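Local coordinates for protein adenosine kinase, putative (Trypanosoma brucei, PDB 3OTX) that probably catalyses the magnesium-dependent transfer of a phosphate from ATP to adenosine, yielding AMP and ADP in the purine salvage pathway, at residues Leu18-His23 with Asp52-Pro57; Phe265-Glu270 with Val280-Val285. The protein carries 1 engineered substitution. All blocks are in the same frame, centred on the assembly; numbering follows the deposited sequence.

Overall arrangement
From the N terminus, the chain passes through strand 10-13 of the ten-stranded central sheet and enters the five-stranded lid sheet at strand 17-23. Contact 1 forms when, after helix 26-31 and strand 39-41, helix 49-54 comes back against that strand, closing a loop of 28 residues inside the lid. Contact 2 follows much later and in series: strand 262-267 turns into 270-276, and the chain leaving 279-283 comes back beside the turn R267-E270, with nine residues between the segments. The two contacts neither nest nor cross. Their centres are about 33 Å apart, but AP5 reaches both, joining the adenosine end held by the lid to the ADP end on the central sheet.

Contact 1 (Leu18-His23 with Asp52-Pro57); sequences LDVSAH and DIEKMP. With AP5 (bis(adenosine)-5'-pentaphosphate), chain C.
On the outer side of the lid that covers the adenosine site, V20 and A22 of strand 17-23 take the last turn of helix 49-54 and the bend that follows it. The closest pair is A22 CB and I53 CG2, at 3.6 Å. I53 chi1 of -49° sets CG2 opposite the backbone N, and this short branch does the touching. Two residues back along the strand, V20 CG1 lies 4.0 Å from E54 CG. The two side chains slant past each other, so the aliphatic part of the glutamate makes the contact. F28 of helix 26-31 and A126 of strand 122-130 also pack on I53, and Y61 of strand 60-63 touches both V20 and E54.

This is the five-stranded lid sheet of the PfkB (ribokinase-like) fold, in which 17-23 runs between strands 122-130 and 60-63: L18 and V20 bond by backbone to the former, D19 to V62 of the latter. M56 meets the end of the strand beyond the helix, where its N bonds to I53 O at 3.3 Å. A bend at chi3 (76°) folds its methyl back, leaving CE 3.7 Å from H23 O while SD stays 4.3 Å from A22 CB. No hydrogen bond spans the two segments.

D19, one of the residues that bind adenosine, points from the other face of the strand, into the pocket. Its carboxylate takes both hydroxyls of one AP5 ribose: O2J donates to D19 OD1 at 2.6 Å and O3J donates to D19 OD2, also at 2.6 Å. Two such bonds fix how this ribose is turned.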
loop_
_atom_site.group_PDB
_atom_site.type_symbol
_atom_site.label_atom_id
_atom_site.label_comp_id
_atom_site.label_asym_id
_atom_site.label_seq_id
_atom_site.Cartn_x
_atom_site.Cartn_y
_atom_site.Cartn_z
ATOM N N LEU A 18 -13.626 1.294 1.755
ATOM C CA LEU A 18 -14.026 2.529 2.400
ATOM C C LEU A 18 -13.587 2.513 3.866
ATOM O O LEU A 18 -13.940 1.584 4.625
ATOM C CB LEU A 18 -15.551 2.681 2.317
ATOM C CG LEU A 18 -15.936 4.121 2.725
ATOM C CD1 LEU A 18 -15.966 5.083 1.491
ATOM C CD2 LEU A 18 -17.163 4.234 3.596
ATOM N N ASP A 19 -12.859 3.545 4.286
ATOM C CA ASP A 19 -12.421 3.592 5.684
ATOM C C ASP A 19 -13.472 4.207 6.579
ATOM O O ASP A 19 -14.001 5.290 6.296
ATOM C CB ASP A 19 -11.150 4.414 5.814
ATOM C CG ASP A 19 -9.926 3.697 5.280
ATOM O OD1 ASP A 19 -9.986 2.467 5.031
ATOM O OD2 ASP A 19 -8.893 4.377 5.162
ATOM N N VAL A 20 -13.780 3.509 7.673
ATOM C CA VAL A 20 -14.783 3.931 8.643
ATOM C C VAL A 20 -13.972 4.203 9.908
ATOM O O VAL A 20 -13.531 3.274 10.578
ATOM C CB VAL A 20 -15.887 2.848 8.807
ATOM C CG1 VAL A 20 -17.001 3.290 9.787
ATOM C CG2 VAL A 20 -16.530 2.539 7.457
ATOM N N SER A 21 -13.754 5.488 10.191
ATOM C CA SER A 21 -12.765 5.941 11.149
ATOM C C SER A 21 -13.463 6.568 12.341
ATOM O O SER A 21 -14.412 7.348 12.177
ATOM C CB SER A 21 -11.881 7.006 10.481
ATOM O OG SER A 21 -10.751 7.332 11.261
ATOM N N ALA A 22 -13.022 6.199 13.537
ATOM C CA ALA A 22 -13.500 6.831 14.767
ATOM C C ALA A 22 -12.474 6.696 15.881
ATOM O O ALA A 22 -11.629 5.787 15.873
ATOM C CB ALA A 22 -14.845 6.241 15.205
ATOM N N HIS A 23 -12.535 7.625 16.826
ATOM C CA HIS A 23 -11.795 7.493 18.065
ATOM C C HIS A 23 -12.537 6.538 18.983
ATOM O O HIS A 23 -13.733 6.702 19.233
ATOM C CB HIS A 23 -11.609 8.859 18.732
ATOM C CG HIS A 23 -10.665 9.741 17.988
ATOM N ND1 HIS A 23 -9.320 9.793 18.273
ATOM C CD2 HIS A 23 -10.853 10.542 16.911
ATOM C CE1 HIS A 23 -8.725 10.619 17.432
ATOM N NE2 HIS A 23 -9.632 11.085 16.594
ATOM N N ASP A 52 -20.919 -1.195 15.768
ATOM C CA ASP A 52 -20.489 -0.531 17.002
ATOM C C ASP A 52 -19.786 0.808 16.690
ATOM O O ASP A 52 -20.144 1.847 17.245
ATOM C CB ASP A 52 -19.563 -1.486 17.753
ATOM C CG ASP A 52 -19.403 -1.153 19.208
ATOM O OD1 ASP A 52 -19.559 0.018 19.595
ATOM O OD2 ASP A 52 -19.089 -2.086 19.971
ATOM N N ILE A 53 -18.820 0.792 15.775
ATOM C CA ILE A 53 -18.078 2.009 15.417
ATOM C C ILE A 53 -18.979 3.041 14.739
ATOM O O ILE A 53 -18.779 4.248 14.915
ATOM C CB ILE A 53 -16.856 1.719 14.520
ATOM C CG1 ILE A 53 -16.021 0.593 15.107
ATOM C CG2 ILE A 53 -15.983 2.952 14.376
ATOM C CD1 ILE A 53 -15.004 0.059 14.153
ATOM N N GLU A 54 -19.964 2.565 13.979
ATOM C CA GLU A 54 -20.884 3.443 13.239
ATOM C C GLU A 54 -21.876 4.134 14.163
ATOM O O GLU A 54 -22.306 5.244 13.875
ATOM C CB GLU A 54 -21.626 2.672 12.150
ATOM C CG GLU A 54 -20.762 2.382 10.913
ATOM C CD GLU A 54 -21.324 1.284 10.016
ATOM O OE1 GLU A 54 -22.557 1.097 9.958
ATOM O OE2 GLU A 54 -20.519 0.596 9.365
ATOM N N LYS A 55 -22.224 3.466 15.263
ATOM C CA LYS A 55 -23.114 4.006 16.289
ATOM C C LYS A 55 -22.451 5.106 17.121
ATOM O O LYS A 55 -23.059 5.636 18.048
ATOM C CB LYS A 55 -23.595 2.871 17.201
ATOM C CG LYS A 55 -25.058 2.486 17.042
ATOM C CD LYS A 55 -25.338 1.566 15.867
ATOM C CE LYS A 55 -26.800 1.670 15.466
ATOM N NZ LYS A 55 -27.284 0.517 14.661
ATOM N N MET A 56 -21.214 5.460 16.780
ATOM C CA MET A 56 -20.450 6.436 17.561
ATOM C C MET A 56 -20.614 7.873 17.065
ATOM O O MET A 56 -21.111 8.087 15.952
ATOM C CB MET A 56 -18.976 6.068 17.556
ATOM C CG MET A 56 -18.731 4.641 17.953
ATOM S SD MET A 56 -17.026 4.330 18.381
ATOM C CE MET A 56 -16.998 5.095 20.000
ATOM N N PRO A 57 -20.202 8.862 17.896
ATOM C CA PRO A 57 -20.120 10.242 17.419
ATOM C C PRO A 57 -18.842 10.515 16.619
ATOM O O PRO A 57 -17.778 9.936 16.891
ATOM C CB PRO A 57 -20.142 11.067 18.712
ATOM C CG PRO A 57 -19.555 10.166 19.739
ATOM C CD PRO A 57 -20.002 8.777 19.359
HETATM P PA AP5 C . 6.497 5.073 8.863
HETATM O O1A AP5 C . 5.979 5.310 10.277
HETATM O O2A AP5 C . 7.774 4.258 8.800
HETATM O O3A AP5 C . 5.436 4.325 7.911
HETATM P PB AP5 C . 4.422 3.141 8.332
HETATM O O1B AP5 C . 4.833 2.451 9.596
HETATM O O2B AP5 C . 4.230 2.301 7.118
HETATM O O3B AP5 C . 3.128 4.028 8.606
HETATM P PG AP5 C . 1.781 3.772 9.416
HETATM O O1G AP5 C . 1.257 5.118 9.814
HETATM O O2G AP5 C . 1.940 2.937 10.666
HETATM O O3G AP5 C . 0.901 3.177 8.284
HETATM P PD AP5 C . -0.627 2.651 8.310
HETATM O O1D AP5 C . -1.296 2.763 9.668
HETATM O O2D AP5 C . -0.587 1.308 7.636
HETATM O O3D AP5 C . -1.335 3.762 7.384
HETATM P PE AP5 C . -1.438 3.729 5.774
HETATM O O1E AP5 C . -0.146 3.225 5.197
HETATM O O2E AP5 C . -1.957 5.079 5.285
HETATM O O5F AP5 C . 6.619 6.505 8.151
HETATM C C5F AP5 C . 6.915 6.605 6.758
HETATM C C4F AP5 C . 7.517 7.962 6.484
HETATM O O4F AP5 C . 6.648 8.992 6.976
HETATM C C3F AP5 C . 8.827 8.238 7.216
HETATM O O3F AP5 C . 9.908 7.758 6.455
HETATM C C2F AP5 C . 8.808 9.726 7.414
HETATM O O2F AP5 C . 9.223 10.369 6.235
HETATM C C1F AP5 C . 7.316 10.020 7.599
HETATM N N9A AP5 C . 6.883 10.028 9.026
HETATM C C8A AP5 C . 6.096 9.067 9.668
HETATM N N7A AP5 C . 5.920 9.472 10.956
HETATM C C5A AP5 C . 6.553 10.656 11.131
HETATM C C6A AP5 C . 6.668 11.525 12.194
HETATM N N6A AP5 C . 6.006 11.331 13.338
HETATM N N1A AP5 C . 7.388 12.683 12.029
HETATM C C2A AP5 C . 7.979 13.015 10.821
HETATM N N3A AP5 C . 7.846 12.143 9.761
HETATM C C4A AP5 C . 7.134 11.008 9.903
HETATM O O5J AP5 C . -2.560 2.589 5.491
HETATM C C5J AP5 C . -3.880 2.768 5.976
HETATM C C4J AP5 C . -4.766 2.088 4.946
HETATM O O4J AP5 C . -4.634 0.659 5.026
HETATM C C3J AP5 C . -6.264 2.311 5.178
HETATM O O3J AP5 C . -6.715 3.260 4.211
HETATM C C2J AP5 C . -6.898 0.920 5.011
HETATM O O2J AP5 C . -8.043 0.913 4.167
HETATM C C1J AP5 C . -5.770 0.133 4.390
HETATM N N9B AP5 C . -5.874 -1.317 4.607
HETATM C C8B AP5 C . -5.929 -1.932 5.829
HETATM N N7B AP5 C . -6.066 -3.263 5.595
HETATM C C5B AP5 C . -6.093 -3.480 4.243
HETATM C C6B AP5 C . -6.203 -4.638 3.464
HETATM N N6B AP5 C . -6.403 -5.865 3.973
HETATM N N1B AP5 C . -6.226 -4.450 2.110
HETATM C C2B AP5 C . -6.043 -3.236 1.489
HETATM N N3B AP5 C . -5.980 -2.091 2.256
HETATM C C4B AP5 C . -5.968 -2.239 3.615
#

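Contact 2 (Phe265-Glu270 with Val280-Val285); sequences FTRDIE and VETVPV. With AP5 (bis(adenosine)-5'-pentaphosphate), chain C.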
loop_
_atom_site.group_PDB
_atom_site.type_symbol
_atom_site.label_atom_id
_atom_site.label_comp_id
_atom_site.label_asym_id
_atom_site.label_seq_id
_atom_site.Cartn_x
_atom_site.Cartn_y
_atom_site.Cartn_z
ATOM N N PHE A 265 13.223 0.401 3.634
ATOM C CA PHE A 265 12.533 0.224 4.920
ATOM C C PHE A 265 12.463 1.574 5.626
ATOM O O PHE A 265 13.500 2.161 5.982
ATOM C CB PHE A 265 13.279 -0.755 5.849
ATOM C CG PHE A 265 13.299 -2.176 5.384
ATOM C CD1 PHE A 265 12.211 -2.723 4.705
ATOM C CD2 PHE A 265 14.409 -2.988 5.681
ATOM C CE1 PHE A 265 12.225 -4.068 4.308
ATOM C CE2 PHE A 265 14.428 -4.331 5.288
ATOM C CZ PHE A 265 13.331 -4.848 4.594
ATOM N N THR A 266 11.243 2.051 5.828
ATOM C CA THR A 266 11.020 3.314 6.510
ATOM C C THR A 266 11.033 3.104 8.020
ATOM O O THR A 266 10.742 2.003 8.521
ATOM C CB THR A 266 9.704 3.992 6.081
ATOM O OG1 THR A 266 8.601 3.126 6.394
ATOM C CG2 THR A 266 9.690 4.253 4.576
ATOM N N ARG A 267 11.372 4.190 8.733
ATOM C CA ARG A 267 11.588 4.112 10.164
ATOM C C ARG A 267 10.970 5.277 10.929
ATOM O O ARG A 267 11.532 5.728 11.913
ATOM C CB ARG A 267 13.084 3.951 10.493
ATOM C CG ARG A 267 13.658 2.618 9.935
ATOM C CD ARG A 267 14.942 2.287 10.653
ATOM N NE ARG A 267 15.937 3.290 10.316
ATOM C CZ ARG A 267 17.232 3.128 10.555
ATOM N NH1 ARG A 267 17.661 2.018 11.154
ATOM N NH2 ARG A 267 18.098 4.071 10.206
ATOM N N ASP A 268 9.766 5.674 10.523
ATOM C CA ASP A 268 9.082 6.899 11.036
ATOM C C ASP A 268 10.002 8.136 11.112
ATOM O O ASP A 268 10.409 8.627 10.044
ATOM C CB ASP A 268 8.259 6.678 12.338
ATOM C CG ASP A 268 9.053 6.032 13.451
ATOM O OD1 ASP A 268 9.638 6.754 14.279
ATOM O OD2 ASP A 268 9.108 4.780 13.467
ATOM N N ILE A 269 10.395 8.596 12.313
ATOM C CA ILE A 269 11.255 9.803 12.414
ATOM C C ILE A 269 12.736 9.455 12.164
ATOM O O ILE A 269 13.553 10.336 11.907
ATOM C CB ILE A 269 11.074 10.582 13.707
ATOM C CG1 ILE A 269 11.432 9.738 14.901
ATOM C CG2 ILE A 269 9.635 11.118 13.812
ATOM C CD1 ILE A 269 11.709 10.583 16.148
ATOM N N GLU A 270 13.072 8.164 12.208
ATOM C CA GLU A 270 14.454 7.786 11.959
ATOM C C GLU A 270 14.673 7.597 10.471
ATOM O O GLU A 270 13.736 7.489 9.682
ATOM C CB GLU A 270 14.879 6.521 12.727
ATOM C CG GLU A 270 14.954 6.724 14.210
ATOM C CD GLU A 270 15.482 5.483 14.911
ATOM O OE1 GLU A 270 14.736 4.481 14.969
ATOM O OE2 GLU A 270 16.634 5.506 15.379
ATOM N N VAL A 280 24.312 -0.355 1.324
ATOM C CA VAL A 280 23.198 0.131 2.112
ATOM C C VAL A 280 23.470 1.576 2.497
ATOM O O VAL A 280 24.570 1.893 2.957
ATOM C CB VAL A 280 23.026 -0.709 3.389
ATOM C CG1 VAL A 280 21.850 -0.196 4.203
ATOM C CG2 VAL A 280 22.820 -2.178 3.038
ATOM N N GLU A 281 22.469 2.438 2.304
ATOM C CA GLU A 281 22.549 3.835 2.712
ATOM C C GLU A 281 21.347 4.162 3.588
ATOM O O GLU A 281 20.360 3.416 3.645
ATOM C CB GLU A 281 22.454 4.771 1.514
ATOM C CG GLU A 281 23.302 4.452 0.315
ATOM C CD GLU A 281 22.735 5.104 -0.932
ATOM O OE1 GLU A 281 22.403 6.312 -0.875
ATOM O OE2 GLU A 281 22.609 4.407 -1.961
ATOM N N THR A 282 21.431 5.295 4.270
ATOM C CA THR A 282 20.283 5.806 4.997
ATOM C C THR A 282 19.932 7.179 4.442
ATOM O O THR A 282 20.810 7.969 4.079
ATOM C CB THR A 282 20.534 5.869 6.521
ATOM O OG1 THR A 282 21.748 6.561 6.781
ATOM C CG2 THR A 282 20.644 4.460 7.119
ATOM N N VAL A 283 18.630 7.432 4.359
ATOM C CA VAL A 283 18.117 8.698 3.886
ATOM C C VAL A 283 17.395 9.406 5.040
ATOM O O VAL A 283 16.333 8.944 5.481
ATOM C CB VAL A 283 17.111 8.470 2.742
ATOM C CG1 VAL A 283 16.643 9.784 2.155
ATOM C CG2 VAL A 283 17.714 7.570 1.657
ATOM N N PRO A 284 17.941 10.536 5.515
ATOM C CA PRO A 284 17.346 11.204 6.689
ATOM C C PRO A 284 15.945 11.701 6.433
ATOM O O PRO A 284 15.594 12.103 5.315
ATOM C CB PRO A 284 18.271 12.382 6.952
ATOM C CG PRO A 284 19.551 12.048 6.280
ATOM C CD PRO A 284 19.262 11.102 5.169
ATOM N N VAL A 285 15.141 11.650 7.477
ATOM C CA VAL A 285 13.787 12.185 7.411
ATOM C C VAL A 285 13.861 13.621 7.952
ATOM O O VAL A 285 14.377 13.849 9.065
ATOM C CB VAL A 285 12.835 11.329 8.273
ATOM C CG1 VAL A 285 11.503 12.050 8.492
ATOM C CG2 VAL A 285 12.617 9.983 7.636
HETATM P PA AP5 C . 6.497 5.073 8.863
HETATM O O1A AP5 C . 5.979 5.310 10.277
HETATM O O2A AP5 C . 7.774 4.258 8.800
HETATM O O3A AP5 C . 5.436 4.325 7.911
HETATM P PB AP5 C . 4.422 3.141 8.332
HETATM O O1B AP5 C . 4.833 2.451 9.596
HETATM O O2B AP5 C . 4.230 2.301 7.118
HETATM O O3B AP5 C . 3.128 4.028 8.606
HETATM P PG AP5 C . 1.781 3.772 9.416
HETATM O O1G AP5 C . 1.257 5.118 9.814
HETATM O O2G AP5 C . 1.940 2.937 10.666
HETATM O O3G AP5 C . 0.901 3.177 8.284
HETATM P PD AP5 C . -0.627 2.651 8.310
HETATM O O1D AP5 C . -1.296 2.763 9.668
HETATM O O2D AP5 C . -0.587 1.308 7.636
HETATM O O3D AP5 C . -1.335 3.762 7.384
HETATM P PE AP5 C . -1.438 3.729 5.774
HETATM O O1E AP5 C . -0.146 3.225 5.197
HETATM O O2E AP5 C . -1.957 5.079 5.285
HETATM O O5F AP5 C . 6.619 6.505 8.151
HETATM C C5F AP5 C . 6.915 6.605 6.758
HETATM C C4F AP5 C . 7.517 7.962 6.484
HETATM O O4F AP5 C . 6.648 8.992 6.976
HETATM C C3F AP5 C . 8.827 8.238 7.216
HETATM O O3F AP5 C . 9.908 7.758 6.455
HETATM C C2F AP5 C . 8.808 9.726 7.414
HETATM O O2F AP5 C . 9.223 10.369 6.235
HETATM C C1F AP5 C . 7.316 10.020 7.599
HETATM N N9A AP5 C . 6.883 10.028 9.026
HETATM C C8A AP5 C . 6.096 9.067 9.668
HETATM N N7A AP5 C . 5.920 9.472 10.956
HETATM C C5A AP5 C . 6.553 10.656 11.131
HETATM C C6A AP5 C . 6.668 11.525 12.194
HETATM N N6A AP5 C . 6.006 11.331 13.338
HETATM N N1A AP5 C . 7.388 12.683 12.029
HETATM C C2A AP5 C . 7.979 13.015 10.821
HETATM N N3A AP5 C . 7.846 12.143 9.761
HETATM C C4A AP5 C . 7.134 11.008 9.903
HETATM O O5J AP5 C . -2.560 2.589 5.491
HETATM C C5J AP5 C . -3.880 2.768 5.976
HETATM C C4J AP5 C . -4.766 2.088 4.946
HETATM O O4J AP5 C . -4.634 0.659 5.026
HETATM C C3J AP5 C . -6.264 2.311 5.178
HETATM O O3J AP5 C . -6.715 3.260 4.211
HETATM C C2J AP5 C . -6.898 0.920 5.011
HETATM O O2J AP5 C . -8.043 0.913 4.167
HETATM C C1J AP5 C . -5.770 0.133 4.390
HETATM N N9B AP5 C . -5.874 -1.317 4.607
HETATM C C8B AP5 C . -5.929 -1.932 5.829
HETATM N N7B AP5 C . -6.066 -3.263 5.595
HETATM C C5B AP5 C . -6.093 -3.480 4.243
HETATM C C6B AP5 C . -6.203 -4.638 3.464
HETATM N N6B AP5 C . -6.403 -5.865 3.973
HETATM N N1B AP5 C . -6.226 -4.450 2.110
HETATM C C2B AP5 C . -6.043 -3.236 1.489
HETATM N N3B AP5 C . -5.980 -2.091 2.256
HETATM C C4B AP5 C . -5.968 -2.239 3.615
HETATM O O HOH W 1 15.719 10.679 10.067
HETATM O O HOH W 2 13.179 13.018 11.524
#
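The first segment touches the second from R267 onward, just past T266, whose OG1 donates to phosphate oxygen O2A of AP5 at 2.8 Å. R267 bends at chi3 and brings NH2 obliquely to within 4.0 Å of T282 CG2, while its NE is tied to S271 O. Its carbonyl O receives E270 N, closing a type II' turn that joins strands 262-267 and 270-276 as a beta hairpin. D268 takes the second position of that turn, with phi at +45°, and its N donates to O2A at 3.0 Å. T266 and D268 are seen to bind ADP, and here they hold O2A by a hydroxyl and an N-H: the hairpin tip is part of the nucleotide site. The D268 carboxylate curls back so that OD1 accepts I269 N at 2.8 Å, from 41° above the carboxylate plane; OD2 is paired with R225, which also holds E270 OE1. I269 CG2 sits above the plane of the ADP-end adenine at its N1A-C6A rim, 3.3 Å from N1A. The I269 carbonyl O takes two waters, one leading to V285 N and the other to V285 O, so water bridges the segments where no hydrogen bond does. At E270 the backbone O lies 3.4 Å from V285 CG2, a methyl that also packs on D268 O. The other methyl, CG1, reaches the second ribose, 3.6 Å from AP5 O2F. Strand 270-276 runs antiparallel between 262-267 and the edge strand 279-283 of the central sheet; helix 242-251 covers F265, V280 and T282, and helix 317-332 packs on V283, P284 and V285.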